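Titin (Homo sapiens, PDB 2J8H) is a giant elastic protein of muscle that also carries a serine/threonine kinase, here represented by a rigid tandem of two A-band immunoglobulin domains. Local coordinates at residues A[38-43]-A[70-75]; A[149-154]-A[160-165]. All blocks are in the same frame, centred on the assembly; numbering follows the deposited sequence.

Contact 1. Residues A[38-43]-A[70-75]; sequences WYRQGK and TDDDAT
Arg-40 reaches from the end of strand C to the E–F loop in an immunoglobulin I-set domain. It leaves strand 35-40 at a type I' turn that runs to Lys-43. With CG anti to the backbone N (chi1 179°) and the chain straight from CG to NE, its guanidinium is carried out to Asp-72. Arg-40 NH2 donates to Asp-72 O at 3.0 Å. The acceptor lies at the edge of the guanidinium, a little off its plane. The donor lies in the carbonyl plane of Asp-72. Arg-40 NH2 also faces Asp-72 OD1 at 3.7 Å, a long salt bridge. The carboxylate and guanidinium planes are 25° apart.

Thr-75 points its CB toward the turn, and its two branches divide the work. Thr-75 CG2 packs against Arg-40 CG at 3.7 Å. It also sits over the centre of the Arg-40 guanidinium, 4.0 Å above the plane, so one face is covered by a methyl. The hydroxyl turns to Gln-41.

The loop also begins a tyrosine corner: Asp-73 O is hydrogen-bonded to the hydroxyl of Tyr-77 in strand F. Asp-73 OD2 forms a salt bridge with Lys-51 and accepts the backbone N-H of Thr-70. Gln-41 crosses Thr-75 at about a right angle. Its OE1 is near Thr-75 OG1 without a hydrogen bond. Gln-41 CG makes a tight van der Waals contact with Thr-75 OG1, at 3.0 Å.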
loop_
_atom_site.group_PDB
_atom_site.type_symbol
_atom_site.label_atom_id
_atom_site.label_comp_id
_atom_site.label_asym_id
_atom_site.label_seq_id
_atom_site.Cartn_x
_atom_site.Cartn_y
_atom_site.Cartn_z
ATOM N N TRP A 38 -8.069 5.744 25.954
ATOM C CA TRP A 38 -8.710 5.906 24.667
ATOM C C TRP A 38 -9.850 4.930 24.540
ATOM O O TRP A 38 -9.759 3.795 25.044
ATOM C CB TRP A 38 -7.701 5.576 23.581
ATOM C CG TRP A 38 -6.590 6.559 23.437
ATOM C CD1 TRP A 38 -5.379 6.530 24.061
ATOM C CD2 TRP A 38 -6.585 7.713 22.607
ATOM N NE1 TRP A 38 -4.617 7.588 23.657
ATOM C CE2 TRP A 38 -5.336 8.337 22.768
ATOM C CE3 TRP A 38 -7.521 8.290 21.741
ATOM C CZ2 TRP A 38 -4.988 9.491 22.077
ATOM C CZ3 TRP A 38 -7.169 9.437 21.063
ATOM C CH2 TRP A 38 -5.908 10.025 21.239
ATOM N N TYR A 39 -10.908 5.336 23.840
ATOM C CA TYR A 39 -12.115 4.525 23.745
ATOM C C TYR A 39 -12.650 4.552 22.331
ATOM O O TYR A 39 -12.569 5.586 21.652
ATOM C CB TYR A 39 -13.215 5.083 24.649
ATOM C CG TYR A 39 -12.792 5.212 26.084
ATOM C CD1 TYR A 39 -12.001 6.279 26.485
ATOM C CD2 TYR A 39 -13.185 4.277 27.056
ATOM C CE1 TYR A 39 -11.597 6.423 27.797
ATOM C CE2 TYR A 39 -12.749 4.408 28.362
ATOM C CZ TYR A 39 -11.977 5.495 28.715
ATOM O OH TYR A 39 -11.534 5.671 29.996
ATOM N N ARG A 40 -13.252 3.437 21.924
ATOM C CA ARG A 40 -14.023 3.366 20.699
ATOM C C ARG A 40 -15.466 3.187 21.141
ATOM O O ARG A 40 -15.807 2.212 21.808
ATOM C CB ARG A 40 -13.556 2.170 19.866
ATOM C CG ARG A 40 -14.288 1.958 18.546
ATOM C CD ARG A 40 -13.948 0.569 18.044
ATOM N NE ARG A 40 -14.712 0.142 16.885
ATOM C CZ ARG A 40 -15.991 -0.205 16.899
ATOM N NH1 ARG A 40 -16.710 -0.149 18.023
ATOM N NH2 ARG A 40 -16.577 -0.577 15.756
ATOM N N GLN A 41 -16.317 4.140 20.778
ATOM C CA GLN A 41 -17.716 4.105 21.181
ATOM C C GLN A 41 -17.862 3.753 22.648
ATOM O O GLN A 41 -18.651 2.885 22.999
ATOM C CB GLN A 41 -18.505 3.077 20.369
ATOM C CG GLN A 41 -18.926 3.543 19.026
ATOM C CD GLN A 41 -19.943 2.624 18.399
ATOM O OE1 GLN A 41 -19.590 1.606 17.795
ATOM N NE2 GLN A 41 -21.220 2.969 18.546
ATOM N N GLY A 42 -17.076 4.399 23.501
ATOM C CA GLY A 42 -17.244 4.231 24.941
ATOM C C GLY A 42 -16.715 2.925 25.514
ATOM O O GLY A 42 -16.966 2.627 26.669
ATOM N N LYS A 43 -16.010 2.129 24.720
ATOM C CA LYS A 43 -15.359 0.925 25.226
ATOM C C LYS A 43 -13.871 1.153 25.134
ATOM O O LYS A 43 -13.359 1.525 24.072
ATOM C CB LYS A 43 -15.768 -0.305 24.423
ATOM C CG LYS A 43 -17.242 -0.712 24.658
ATOM C CD LYS A 43 -17.572 -2.082 24.048
ATOM C CE LYS A 43 -18.996 -2.572 24.368
ATOM N NZ LYS A 43 -19.308 -3.842 23.588
ATOM N N THR A 70 -10.863 0.347 8.166
ATOM C CA THR A 70 -11.983 -0.161 7.410
ATOM C C THR A 70 -13.237 0.551 7.908
ATOM O O THR A 70 -13.179 1.315 8.882
ATOM C CB THR A 70 -12.150 -1.641 7.656
ATOM O OG1 THR A 70 -12.557 -1.836 9.005
ATOM C CG2 THR A 70 -10.822 -2.364 7.419
ATOM N N ASP A 71 -14.365 0.297 7.255
ATOM C CA ASP A 71 -15.610 0.922 7.671
ATOM C C ASP A 71 -15.945 0.557 9.129
ATOM O O ASP A 71 -16.626 1.321 9.823
ATOM C CB ASP A 71 -16.752 0.578 6.704
ATOM C CG ASP A 71 -18.042 1.313 7.051
ATOM O OD1 ASP A 71 -18.026 2.573 7.144
ATOM O OD2 ASP A 71 -19.066 0.617 7.249
ATOM N N ASP A 72 -15.430 -0.576 9.614
ATOM C CA ASP A 72 -15.641 -0.957 11.011
ATOM C C ASP A 72 -15.007 0.034 11.993
ATOM O O ASP A 72 -15.430 0.152 13.131
ATOM C CB ASP A 72 -15.118 -2.374 11.292
ATOM C CG ASP A 72 -15.349 -2.804 12.753
ATOM O OD1 ASP A 72 -16.507 -3.137 13.110
ATOM O OD2 ASP A 72 -14.385 -2.773 13.560
ATOM N N ASP A 73 -13.984 0.755 11.543
ATOM C CA ASP A 73 -13.336 1.736 12.368
ATOM C C ASP A 73 -13.996 3.100 12.297
ATOM O O ASP A 73 -13.617 3.982 13.031
ATOM C CB ASP A 73 -11.874 1.845 11.957
ATOM C CG ASP A 73 -11.165 0.526 12.065
ATOM O OD1 ASP A 73 -11.236 -0.080 13.167
ATOM O OD2 ASP A 73 -10.579 0.092 11.054
ATOM N N ALA A 74 -14.963 3.267 11.408
ATOM C CA ALA A 74 -15.585 4.556 11.169
ATOM C C ALA A 74 -16.645 4.773 12.224
ATOM O O ALA A 74 -17.796 4.385 12.061
ATOM C CB ALA A 74 -16.198 4.606 9.774
ATOM N N THR A 75 -16.252 5.372 13.330
ATOM C CA THR A 75 -17.193 5.594 14.421
ATOM C C THR A 75 -16.642 6.705 15.297
ATOM O O THR A 75 -15.709 7.408 14.900
ATOM C CB THR A 75 -17.452 4.279 15.228
ATOM O OG1 THR A 75 -18.510 4.501 16.166
ATOM C CG2 THR A 75 -16.192 3.808 15.959
#

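Contact 2. Residues A[149-154]-A[160-165]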
loop_
_atom_site.group_PDB
_atom_site.type_symbol
_atom_site.label_atom_id
_atom_site.label_comp_id
_atom_site.label_asym_id
_atom_site.label_seq_id
_atom_site.Cartn_x
_atom_site.Cartn_y
_atom_site.Cartn_z
ATOM N N GLY A 149 -41.861 -4.455 -15.358
ATOM C CA GLY A 149 -42.456 -5.784 -15.412
ATOM C C GLY A 149 -41.529 -6.927 -15.755
ATOM O O GLY A 149 -41.928 -8.082 -15.711
ATOM N N HIS A 150 -40.284 -6.611 -16.088
ATOM C CA HIS A 150 -39.342 -7.589 -16.591
ATOM C C HIS A 150 -38.183 -7.822 -15.638
ATOM O O HIS A 150 -37.859 -8.974 -15.312
ATOM C CB HIS A 150 -38.821 -7.117 -17.959
ATOM C CG HIS A 150 -38.065 -8.165 -18.718
ATOM N ND1 HIS A 150 -38.680 -9.051 -19.578
ATOM C CD2 HIS A 150 -36.747 -8.456 -18.758
ATOM C CE1 HIS A 150 -37.763 -9.837 -20.120
ATOM N NE2 HIS A 150 -36.584 -9.504 -19.627
ATOM N N TYR A 151 -37.538 -6.743 -15.204
ATOM C CA TYR A 151 -36.399 -6.866 -14.319
ATOM C C TYR A 151 -36.750 -6.494 -12.907
ATOM O O TYR A 151 -37.602 -5.640 -12.678
ATOM C CB TYR A 151 -35.268 -5.919 -14.750
ATOM C CG TYR A 151 -34.775 -5.997 -16.170
ATOM C CD1 TYR A 151 -35.137 -5.044 -17.108
ATOM C CD2 TYR A 151 -33.875 -6.976 -16.554
ATOM C CE1 TYR A 151 -34.658 -5.093 -18.409
ATOM C CE2 TYR A 151 -33.394 -7.026 -17.837
ATOM C CZ TYR A 151 -33.765 -6.082 -18.747
ATOM O OH TYR A 151 -33.236 -6.146 -20.012
ATOM N N GLN A 152 -36.039 -7.092 -11.960
ATOM C CA GLN A 152 -36.039 -6.582 -10.595
ATOM C C GLN A 152 -34.613 -6.281 -10.187
ATOM O O GLN A 152 -33.741 -7.144 -10.301
ATOM C CB GLN A 152 -36.667 -7.579 -9.609
ATOM C CG GLN A 152 -36.675 -7.107 -8.156
ATOM C CD GLN A 152 -37.545 -5.909 -7.922
ATOM O OE1 GLN A 152 -38.693 -5.854 -8.381
ATOM N NE2 GLN A 152 -37.032 -4.945 -7.166
ATOM N N VAL A 153 -34.374 -5.059 -9.717
ATOM C CA VAL A 153 -33.082 -4.727 -9.128
ATOM C C VAL A 153 -33.128 -4.807 -7.598
ATOM O O VAL A 153 -33.993 -4.217 -6.965
ATOM C CB VAL A 153 -32.632 -3.317 -9.535
ATOM C CG1 VAL A 153 -31.321 -2.977 -8.850
ATOM C CG2 VAL A 153 -32.480 -3.248 -11.049
ATOM N N ILE A 154 -32.169 -5.521 -7.017
ATOM C CA ILE A 154 -31.996 -5.568 -5.570
ATOM C C ILE A 154 -30.725 -4.793 -5.250
ATOM O O ILE A 154 -29.715 -4.979 -5.899
ATOM C CB ILE A 154 -31.863 -7.009 -5.078
ATOM C CG1 ILE A 154 -33.187 -7.751 -5.285
ATOM C CG2 ILE A 154 -31.413 -7.053 -3.618
ATOM C CD1 ILE A 154 -33.144 -9.246 -4.957
ATOM N N THR A 160 -25.539 -5.779 -5.205
ATOM C CA THR A 160 -26.712 -5.499 -6.019
ATOM C C THR A 160 -26.899 -6.689 -6.952
ATOM O O THR A 160 -25.916 -7.285 -7.433
ATOM C CB THR A 160 -26.556 -4.208 -6.823
ATOM O OG1 THR A 160 -27.720 -4.010 -7.605
ATOM C CG2 THR A 160 -25.345 -4.255 -7.785
ATOM N N SER A 161 -28.141 -7.094 -7.121
ATOM C CA SER A 161 -28.493 -8.155 -8.051
ATOM C C SER A 161 -29.486 -7.649 -9.073
ATOM O O SER A 161 -30.466 -6.971 -8.739
ATOM C CB SER A 161 -29.138 -9.328 -7.327
ATOM O OG SER A 161 -28.273 -9.782 -6.327
ATOM N N LEU A 162 -29.240 -8.021 -10.312
ATOM C CA LEU A 162 -30.216 -7.845 -11.342
ATOM C C LEU A 162 -30.917 -9.170 -11.471
ATOM O O LEU A 162 -30.293 -10.187 -11.806
ATOM C CB LEU A 162 -29.564 -7.467 -12.676
ATOM C CG LEU A 162 -30.567 -7.301 -13.831
ATOM C CD1 LEU A 162 -31.547 -6.154 -13.516
ATOM C CD2 LEU A 162 -29.851 -7.147 -15.193
ATOM N N VAL A 163 -32.214 -9.170 -11.200
ATOM C CA VAL A 163 -32.974 -10.421 -11.211
ATOM C C VAL A 163 -33.969 -10.452 -12.386
ATOM O O VAL A 163 -34.567 -9.427 -12.774
ATOM C CB VAL A 163 -33.717 -10.645 -9.892
ATOM C CG1 VAL A 163 -34.319 -12.055 -9.837
ATOM C CG2 VAL A 163 -32.799 -10.390 -8.680
ATOM N N PHE A 164 -34.164 -11.650 -12.922
ATOM C CA PHE A 164 -35.138 -11.915 -13.977
ATOM C C PHE A 164 -36.250 -12.754 -13.349
ATOM O O PHE A 164 -36.286 -13.950 -13.542
ATOM C CB PHE A 164 -34.439 -12.674 -15.114
ATOM C CG PHE A 164 -33.359 -11.866 -15.798
ATOM C CD1 PHE A 164 -32.085 -11.766 -15.257
ATOM C CD2 PHE A 164 -33.628 -11.160 -16.954
ATOM C CE1 PHE A 164 -31.103 -10.996 -15.869
ATOM C CE2 PHE A 164 -32.645 -10.399 -17.570
ATOM C CZ PHE A 164 -31.386 -10.315 -17.012
ATOM N N PRO A 165 -37.153 -12.127 -12.560
ATOM C CA PRO A 165 -38.094 -12.890 -11.739
ATOM C C PRO A 165 -39.098 -13.748 -12.507
ATOM O O PRO A 165 -39.669 -14.692 -11.940
ATOM C CB PRO A 165 -38.813 -11.803 -10.937
ATOM C CG PRO A 165 -38.682 -10.583 -11.740
ATOM C CD PRO A 165 -37.342 -10.677 -12.376
#
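Tyr-151 lies against Leu-162 and Phe-164 at the base of the D–E beta hairpin of an I-set immunoglobulin domain. Tyr-151 CB meets Leu-162 CD1 at 3.9 Å. Chi1 of -54° sets CG beside the backbone N and turns the ring toward strand 159-163. CG is still near the same leucine methyl. CD2 touches both Leu-162 CD1 and Phe-164 CE2. Tyr-151 CE2 then comes closest to the phenylalanine, 3.5 Å from Phe-164 CE2, and is the last ring atom to meet segment 160-165. Phe-164 CE2 meets the tyrosine at its ring edge, and the two side chains run side by side with ring planes 67° apart. His-150 covers one face of the Tyr-151 ring, its CD2 3.7 Å above the ring centre. His-150 NE2 is hydrogen-bonded to Asp-172 OD1, which would limit rotation of the imidazole.

The backbones form an antiparallel ladder. Gln-152 with Val-163 and Ile-154 with Ser-161 are hydrogen-bonded pairs. Val-153 with Leu-162 is the non-hydrogen-bonded pair between them. Val-153 CG2 packs on Leu-162 CD1 on the face that Trp-138 covers, the interior of the sandwich. On the other face, Ile-154 CD1 meets Val-163 CG2. Pro-165 CD closes the base, 3.4 Å from His-150 O.

At the turn end, Ile-154 O is gripped twice. Ser-161 N and Thr-160 OG1 reach it from opposite faces of the carbonyl plane. Trp-138 NE1 also bonds to the threonine hydroxyl, linking the tryptophan to the hairpin. Thr-160 OG1 stands 2.8 Å from Ile-154 O.

From the N terminus, contact 1 comes first, in the first I-set domain. It closes a loop of 26 residues that carries strands 52-57 and 61-66, and brings the C–C' turn to the loop leading into strand 76-83. The chain then runs through the long strand 86-102, which pairs with strand 123-131 of the second domain. Contact 2 opens later and closes a far shorter loop, the tip of one hairpin, joining strands 152-155 and 159-163. The two loops follow in series and neither nest nor cross. The centres of contact 1 and contact 2 are about 36 Å apart, on opposite sides of the chain's centre. Each contact ties parts of a single I-set domain.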